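Local coordinates for protein DyP2 (Amycolatopsis sp. ATCC 39116, PDB 4G2C) that probably uses a bound haem to oxidise dyes and other substrates with peroxide, as a multifunctional dye-decolourising peroxidase, at residues A[269-280]-A[398-409]. Numbering follows the deposited sequence.
Sequences SYFVFRKLEQNV and AKDVGLLFMAFN. With HEM (protoporphyrin IX containing Fe), chain C.
Strands 269-278 and 402-409 pair antiparallel, Tyr270 to Asn409 through Leu276 to Leu403, in alternating hydrogen-bonded and non-hydrogen-bonded pairs, with segment axes 4.6 Å apart at closest approach. One face of the sheet carries Phe271, Phe273, Leu404, Met406 and Phe408. Phe271 CD1 lies over the rim of one face of the Phe408 ring, 3.4 Å from CE1 of Phe408, the two planes inclined at 43°. The flexible thioether of Met406 lies alongside both phenylalanines in two Met-aromatic contacts, with SD at the edge of the Phe271 ring (3.5 Å from CZ) and oblique to that of Phe273. This face packs on strand 66-74 of the neighbouring ferredoxin-like sheet, consistent with the paired alpha+beta barrel domains of dye-decolourising peroxidases. The opposite face, with Leu276, Leu403 and Phe405, borders the haem. With CG of Phe405 anti to the backbone N (chi1 178°), its flat apolar ring reaches the porphyrin, CE1 coming 3.4 Å from haem C2C; Leu276 CD1 packs on Phe405 CB at 3.5 Å. At Gly402 a side chain would clash with the Leu276 carbonyl. Opposite Gly402, Glu277 is long enough for OE2 to accept the backbone N-H of Asp400 (N to OE2 3.0 Å) from above the carboxylate plane, while OE1 and Ala398 O share a water. Replacing Glu277 by an alanine would remove the carboxylate, and the Asp400 N-H and the water would probably lose their acceptor, leaving the loop 398-400 freer to shift. Gln278 N bonds Val401 O almost straight (171°), and its amide suits the haem edge: NE2 passes methyl CMB and donates a hydrogen bond to Glu213.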
loop_
_atom_site.group_PDB
_atom_site.type_symbol
_atom_site.label_atom_id
_atom_site.label_comp_id
_atom_site.label_asym_id
_atom_site.label_seq_id
_atom_site.Cartn_x
_atom_site.Cartn_y
_atom_site.Cartn_z
ATOM N N SER A 269 -13.760 -3.232 5.190
ATOM C CA SER A 269 -12.993 -2.236 4.479
ATOM C C SER A 269 -12.825 -2.625 3.005
ATOM O O SER A 269 -12.722 -3.804 2.683
ATOM C CB SER A 269 -11.628 -2.058 5.162
ATOM O OG SER A 269 -10.941 -0.940 4.633
ATOM N N TYR A 270 -12.808 -1.623 2.124
ATOM C CA TYR A 270 -12.460 -1.803 0.711
ATOM C C TYR A 270 -10.957 -2.059 0.502
ATOM O O TYR A 270 -10.087 -1.498 1.211
ATOM C CB TYR A 270 -12.894 -0.592 -0.124
ATOM C CG TYR A 270 -14.373 -0.370 -0.124
ATOM C CD1 TYR A 270 -15.213 -1.132 -0.940
ATOM C CD2 TYR A 270 -14.947 0.586 0.705
ATOM C CE1 TYR A 270 -16.585 -0.931 -0.933
ATOM C CE2 TYR A 270 -16.302 0.797 0.717
ATOM C CZ TYR A 270 -17.119 0.034 -0.096
ATOM O OH TYR A 270 -18.481 0.243 -0.079
ATOM N N PHE A 271 -10.666 -2.903 -0.483
ATOM C CA PHE A 271 -9.323 -3.460 -0.661
ATOM C C PHE A 271 -8.903 -3.316 -2.108
ATOM O O PHE A 271 -9.607 -3.775 -3.006
ATOM C CB PHE A 271 -9.341 -4.936 -0.250
ATOM C CG PHE A 271 -8.002 -5.629 -0.319
ATOM C CD1 PHE A 271 -6.989 -5.308 0.573
ATOM C CD2 PHE A 271 -7.779 -6.644 -1.247
ATOM C CE1 PHE A 271 -5.777 -5.961 0.516
ATOM C CE2 PHE A 271 -6.574 -7.307 -1.303
ATOM C CZ PHE A 271 -5.569 -6.969 -0.426
ATOM N N VAL A 272 -7.774 -2.646 -2.331
ATOM C CA VAL A 272 -7.201 -2.515 -3.672
ATOM C C VAL A 272 -6.116 -3.553 -3.822
ATOM O O VAL A 272 -5.220 -3.613 -2.988
ATOM C CB VAL A 272 -6.508 -1.148 -3.891
ATOM C CG1 VAL A 272 -6.204 -0.937 -5.380
ATOM C CG2 VAL A 272 -7.339 -0.017 -3.344
ATOM N N PHE A 273 -6.199 -4.375 -4.866
ATOM C CA PHE A 273 -5.076 -5.232 -5.265
ATOM C C PHE A 273 -4.626 -4.856 -6.674
ATOM O O PHE A 273 -5.435 -4.856 -7.606
ATOM C CB PHE A 273 -5.449 -6.725 -5.214
ATOM C CG PHE A 273 -4.285 -7.640 -5.481
ATOM C CD1 PHE A 273 -3.792 -7.798 -6.768
ATOM C CD2 PHE A 273 -3.658 -8.315 -4.445
ATOM C CE1 PHE A 273 -2.697 -8.622 -7.019
ATOM C CE2 PHE A 273 -2.568 -9.142 -4.687
ATOM C CZ PHE A 273 -2.091 -9.293 -5.977
ATOM N N ARG A 274 -3.348 -4.508 -6.826
ATOM C CA ARG A 274 -2.773 -4.183 -8.137
ATOM C C ARG A 274 -1.358 -4.777 -8.262
ATOM O O ARG A 274 -0.477 -4.465 -7.455
ATOM C CB ARG A 274 -2.684 -2.665 -8.335
ATOM C CG ARG A 274 -3.950 -1.961 -8.806
ATOM C CD ARG A 274 -3.891 -0.445 -8.522
ATOM N NE ARG A 274 -3.063 0.295 -9.481
ATOM C CZ ARG A 274 -3.515 0.709 -10.662
ATOM N NH1 ARG A 274 -4.766 0.448 -11.001
ATOM N NH2 ARG A 274 -2.732 1.378 -11.503
ATOM N N LYS A 275 -1.138 -5.613 -9.278
ATOM C CA LYS A 275 0.180 -6.210 -9.514
ATOM C C LYS A 275 0.998 -5.241 -10.343
ATOM O O LYS A 275 0.630 -4.919 -11.480
ATOM C CB LYS A 275 0.059 -7.552 -10.252
ATOM C CG LYS A 275 1.344 -8.379 -10.291
ATOM C CD LYS A 275 1.177 -9.614 -11.168
ATOM C CE LYS A 275 2.414 -10.515 -11.120
ATOM N NZ LYS A 275 2.219 -11.838 -11.789
ATOM N N LEU A 276 2.093 -4.758 -9.758
ATOM C CA LEU A 276 2.896 -3.710 -10.376
ATOM C C LEU A 276 4.288 -4.249 -10.658
ATOM O O LEU A 276 5.053 -4.552 -9.741
ATOM C CB LEU A 276 2.983 -2.478 -9.458
ATOM C CG LEU A 276 1.635 -1.934 -8.976
ATOM C CD1 LEU A 276 1.805 -0.809 -7.956
ATOM C CD2 LEU A 276 0.782 -1.454 -10.150
ATOM N N GLU A 277 4.615 -4.369 -11.932
ATOM C CA GLU A 277 5.922 -4.874 -12.301
ATOM C C GLU A 277 6.946 -3.756 -12.245
ATOM O O GLU A 277 6.704 -2.643 -12.722
ATOM C CB GLU A 277 5.892 -5.503 -13.695
ATOM C CG GLU A 277 7.136 -6.340 -13.998
ATOM C CD GLU A 277 7.115 -6.902 -15.401
ATOM O OE1 GLU A 277 7.286 -6.116 -16.357
ATOM O OE2 GLU A 277 6.919 -8.126 -15.545
ATOM N N GLN A 278 8.096 -4.067 -11.660
ATOM C CA GLN A 278 9.199 -3.123 -11.533
ATOM C C GLN A 278 10.389 -3.480 -12.442
ATOM O O GLN A 278 11.054 -4.493 -12.234
ATOM C CB GLN A 278 9.682 -3.106 -10.085
ATOM C CG GLN A 278 8.647 -2.615 -9.071
ATOM C CD GLN A 278 9.237 -2.522 -7.671
ATOM O OE1 GLN A 278 9.063 -3.424 -6.846
ATOM N NE2 GLN A 278 9.943 -1.438 -7.402
ATOM N N ASN A 279 10.657 -2.650 -13.444
ATOM C CA ASN A 279 11.869 -2.785 -14.231
ATOM C C ASN A 279 13.006 -2.074 -13.489
ATOM O O ASN A 279 13.291 -0.897 -13.737
ATOM C CB ASN A 279 11.665 -2.193 -15.629
ATOM C CG ASN A 279 12.862 -2.423 -16.551
ATOM O OD1 ASN A 279 13.998 -2.560 -16.104
ATOM N ND2 ASN A 279 12.598 -2.471 -17.844
ATOM N N VAL A 280 13.624 -2.792 -12.558
ATOM C CA VAL A 280 14.691 -2.253 -11.735
ATOM C C VAL A 280 15.824 -1.733 -12.599
ATOM O O VAL A 280 16.363 -0.647 -12.356
ATOM C CB VAL A 280 15.234 -3.312 -10.794
ATOM C CG1 VAL A 280 16.351 -2.725 -9.918
ATOM C CG2 VAL A 280 14.109 -3.868 -9.954
ATOM N N ALA A 398 14.728 -6.795 -15.012
ATOM C CA ALA A 398 13.937 -5.833 -15.769
ATOM C C ALA A 398 12.447 -6.187 -15.735
ATOM O O ALA A 398 11.611 -5.364 -16.108
ATOM C CB ALA A 398 14.435 -5.746 -17.211
ATOM N N LYS A 399 12.123 -7.399 -15.286
ATOM C CA LYS A 399 10.727 -7.861 -15.250
ATOM C C LYS A 399 10.514 -9.001 -14.269
ATOM O O LYS A 399 11.472 -9.560 -13.744
ATOM C CB LYS A 399 10.270 -8.312 -16.640
ATOM C CG LYS A 399 11.086 -9.474 -17.212
ATOM C CD LYS A 399 10.518 -9.951 -18.546
ATOM C CE LYS A 399 11.359 -11.092 -19.140
ATOM N NZ LYS A 399 10.681 -11.760 -20.292
ATOM N N ASP A 400 9.246 -9.343 -14.035
ATOM C CA ASP A 400 8.864 -10.519 -13.240
ATOM C C ASP A 400 9.231 -10.424 -11.765
ATOM O O ASP A 400 9.199 -11.425 -11.041
ATOM C CB ASP A 400 9.449 -11.806 -13.830
ATOM C CG ASP A 400 8.771 -12.211 -15.121
ATOM O OD1 ASP A 400 7.741 -11.604 -15.471
ATOM O OD2 ASP A 400 9.262 -13.149 -15.780
ATOM N N VAL A 401 9.606 -9.223 -11.347
ATOM C CA VAL A 401 9.656 -8.862 -9.940
ATOM C C VAL A 401 8.867 -7.557 -9.822
ATOM O O VAL A 401 8.610 -6.877 -10.827
ATOM C CB VAL A 401 11.091 -8.563 -9.475
ATOM C CG1 VAL A 401 12.023 -9.762 -9.717
ATOM C CG2 VAL A 401 11.598 -7.310 -10.185
ATOM N N GLY A 402 8.491 -7.192 -8.605
ATOM C CA GLY A 402 7.766 -5.955 -8.416
ATOM C C GLY A 402 6.945 -5.937 -7.158
ATOM O O GLY A 402 7.298 -6.590 -6.162
ATOM N N LEU A 403 5.843 -5.189 -7.193
ATOM C CA LEU A 403 5.046 -5.014 -5.990
ATOM C C LEU A 403 3.618 -5.496 -6.138
ATOM O O LEU A 403 2.901 -5.095 -7.053
ATOM C CB LEU A 403 5.053 -3.542 -5.528
ATOM C CG LEU A 403 4.254 -3.181 -4.257
ATOM C CD1 LEU A 403 4.863 -3.803 -2.992
ATOM C CD2 LEU A 403 4.150 -1.654 -4.095
ATOM N N LEU A 404 3.204 -6.345 -5.204
ATOM C CA LEU A 404 1.800 -6.658 -5.065
ATOM C C LEU A 404 1.225 -5.509 -4.236
ATOM O O LEU A 404 1.207 -5.570 -3.013
ATOM C CB LEU A 404 1.594 -8.016 -4.378
ATOM C CG LEU A 404 2.083 -9.305 -5.059
ATOM C CD1 LEU A 404 1.751 -10.520 -4.195
ATOM C CD2 LEU A 404 1.491 -9.487 -6.442
ATOM N N PHE A 405 0.812 -4.433 -4.898
ATOM C CA PHE A 405 0.307 -3.283 -4.160
ATOM C C PHE A 405 -1.029 -3.615 -3.508
ATOM O O PHE A 405 -1.948 -4.094 -4.164
ATOM C CB PHE A 405 0.175 -2.046 -5.059
ATOM C CG PHE A 405 -0.399 -0.840 -4.345
ATOM C CD1 PHE A 405 0.423 0.012 -3.619
ATOM C CD2 PHE A 405 -1.765 -0.583 -4.374
ATOM C CE1 PHE A 405 -0.098 1.107 -2.947
ATOM C CE2 PHE A 405 -2.296 0.513 -3.707
ATOM C CZ PHE A 405 -1.462 1.363 -2.993
ATOM N N MET A 406 -1.137 -3.383 -2.208
ATOM C CA MET A 406 -2.403 -3.610 -1.506
ATOM C C MET A 406 -2.700 -2.456 -0.561
ATOM O O MET A 406 -1.777 -1.898 0.029
ATOM C CB MET A 406 -2.354 -4.944 -0.750
ATOM C CG MET A 406 -2.262 -6.146 -1.683
ATOM S SD MET A 406 -2.213 -7.723 -0.836
ATOM C CE MET A 406 -0.431 -7.908 -0.679
ATOM N N ALA A 407 -3.979 -2.095 -0.420
ATOM C CA ALA A 407 -4.382 -1.030 0.509
ATOM C C ALA A 407 -5.835 -1.173 0.942
ATOM O O ALA A 407 -6.668 -1.656 0.182
ATOM C CB ALA A 407 -4.152 0.345 -0.110
ATOM N N PHE A 408 -6.126 -0.765 2.174
ATOM C CA PHE A 408 -7.495 -0.663 2.645
ATOM C C PHE A 408 -7.930 0.797 2.595
ATOM O O PHE A 408 -7.169 1.685 2.991
ATOM C CB PHE A 408 -7.627 -1.220 4.062
ATOM C CG PHE A 408 -7.528 -2.715 4.132
ATOM C CD1 PHE A 408 -8.538 -3.514 3.607
ATOM C CD2 PHE A 408 -6.426 -3.324 4.703
ATOM C CE1 PHE A 408 -8.458 -4.900 3.657
ATOM C CE2 PHE A 408 -6.340 -4.700 4.762
ATOM C CZ PHE A 408 -7.364 -5.496 4.235
ATOM N N ASN A 409 -9.126 1.023 2.048
ATOM C CA ASN A 409 -9.768 2.331 1.959
ATOM C C ASN A 409 -11.192 2.233 2.501
ATOM O O ASN A 409 -11.874 1.203 2.321
ATOM C CB ASN A 409 -9.928 2.780 0.509
ATOM C CG ASN A 409 -8.618 3.013 -0.203
ATOM O OD1 ASN A 409 -8.634 3.342 -1.384
ATOM N ND2 ASN A 409 -7.484 2.856 0.495
HETATM C CHA HEM C . 5.720 5.574 0.258
HETATM C CHB HEM C . 7.668 2.925 -3.322
HETATM C CHC HEM C . 3.284 2.287 -5.316
HETATM C CHD HEM C . 1.498 5.551 -2.221
HETATM C C1A HEM C . 6.628 4.900 -0.524
HETATM C C2A HEM C . 8.046 4.785 -0.249
HETATM C C3A HEM C . 8.574 4.051 -1.236
HETATM C C4A HEM C . 7.518 3.677 -2.161
HETATM C CMA HEM C . 10.053 3.656 -1.386
HETATM C CAA HEM C . 8.773 5.409 0.975
HETATM C CBA HEM C . 8.644 4.467 2.176
HETATM C CGA HEM C . 7.359 4.691 2.939
HETATM O O1A HEM C . 7.071 5.830 3.352
HETATM O O2A HEM C . 6.597 3.725 3.150
HETATM C C1B HEM C . 6.670 2.515 -4.196
HETATM C C2B HEM C . 6.811 1.674 -5.383
HETATM C C3B HEM C . 5.586 1.508 -5.920
HETATM C C4B HEM C . 4.635 2.211 -5.094
HETATM C CMB HEM C . 8.151 1.110 -5.921
HETATM C CAB HEM C . 5.165 0.698 -7.166
HETATM C CBB HEM C . 5.944 -0.272 -7.651
HETATM C C1C HEM C . 2.436 3.179 -4.698
HETATM C C2C HEM C . 1.081 3.497 -5.118
HETATM C C3C HEM C . 0.587 4.390 -4.243
HETATM C C4C HEM C . 1.615 4.662 -3.258
HETATM C CMC HEM C . 0.335 2.876 -6.334
HETATM C CAC HEM C . -0.803 5.070 -4.274
HETATM C CBC HEM C . -1.523 5.138 -5.405
HETATM C C1D HEM C . 2.438 5.811 -1.246
HETATM C C2D HEM C . 2.173 6.575 -0.056
HETATM C C3D HEM C . 3.489 6.554 0.706
HETATM C C4D HEM C . 4.414 5.810 -0.089
HETATM C CMD HEM C . 0.845 7.240 0.347
HETATM C CAD HEM C . 3.809 7.222 2.029
HETATM C CBD HEM C . 3.962 8.688 1.677
HETATM C CGD HEM C . 4.128 9.375 3.004
HETATM O O1D HEM C . 3.223 9.215 3.864
HETATM O O2D HEM C . 5.189 10.030 3.193
HETATM N NA HEM C . 6.340 4.212 -1.679
HETATM N NB HEM C . 5.328 2.812 -4.060
HETATM N NC HEM C . 2.730 3.911 -3.558
HETATM N ND HEM C . 3.761 5.384 -1.224
HETATM FE FE HEM C . 4.636 4.193 -2.772
HETATM O O HOH W 1 9.151 -4.531 -16.661
#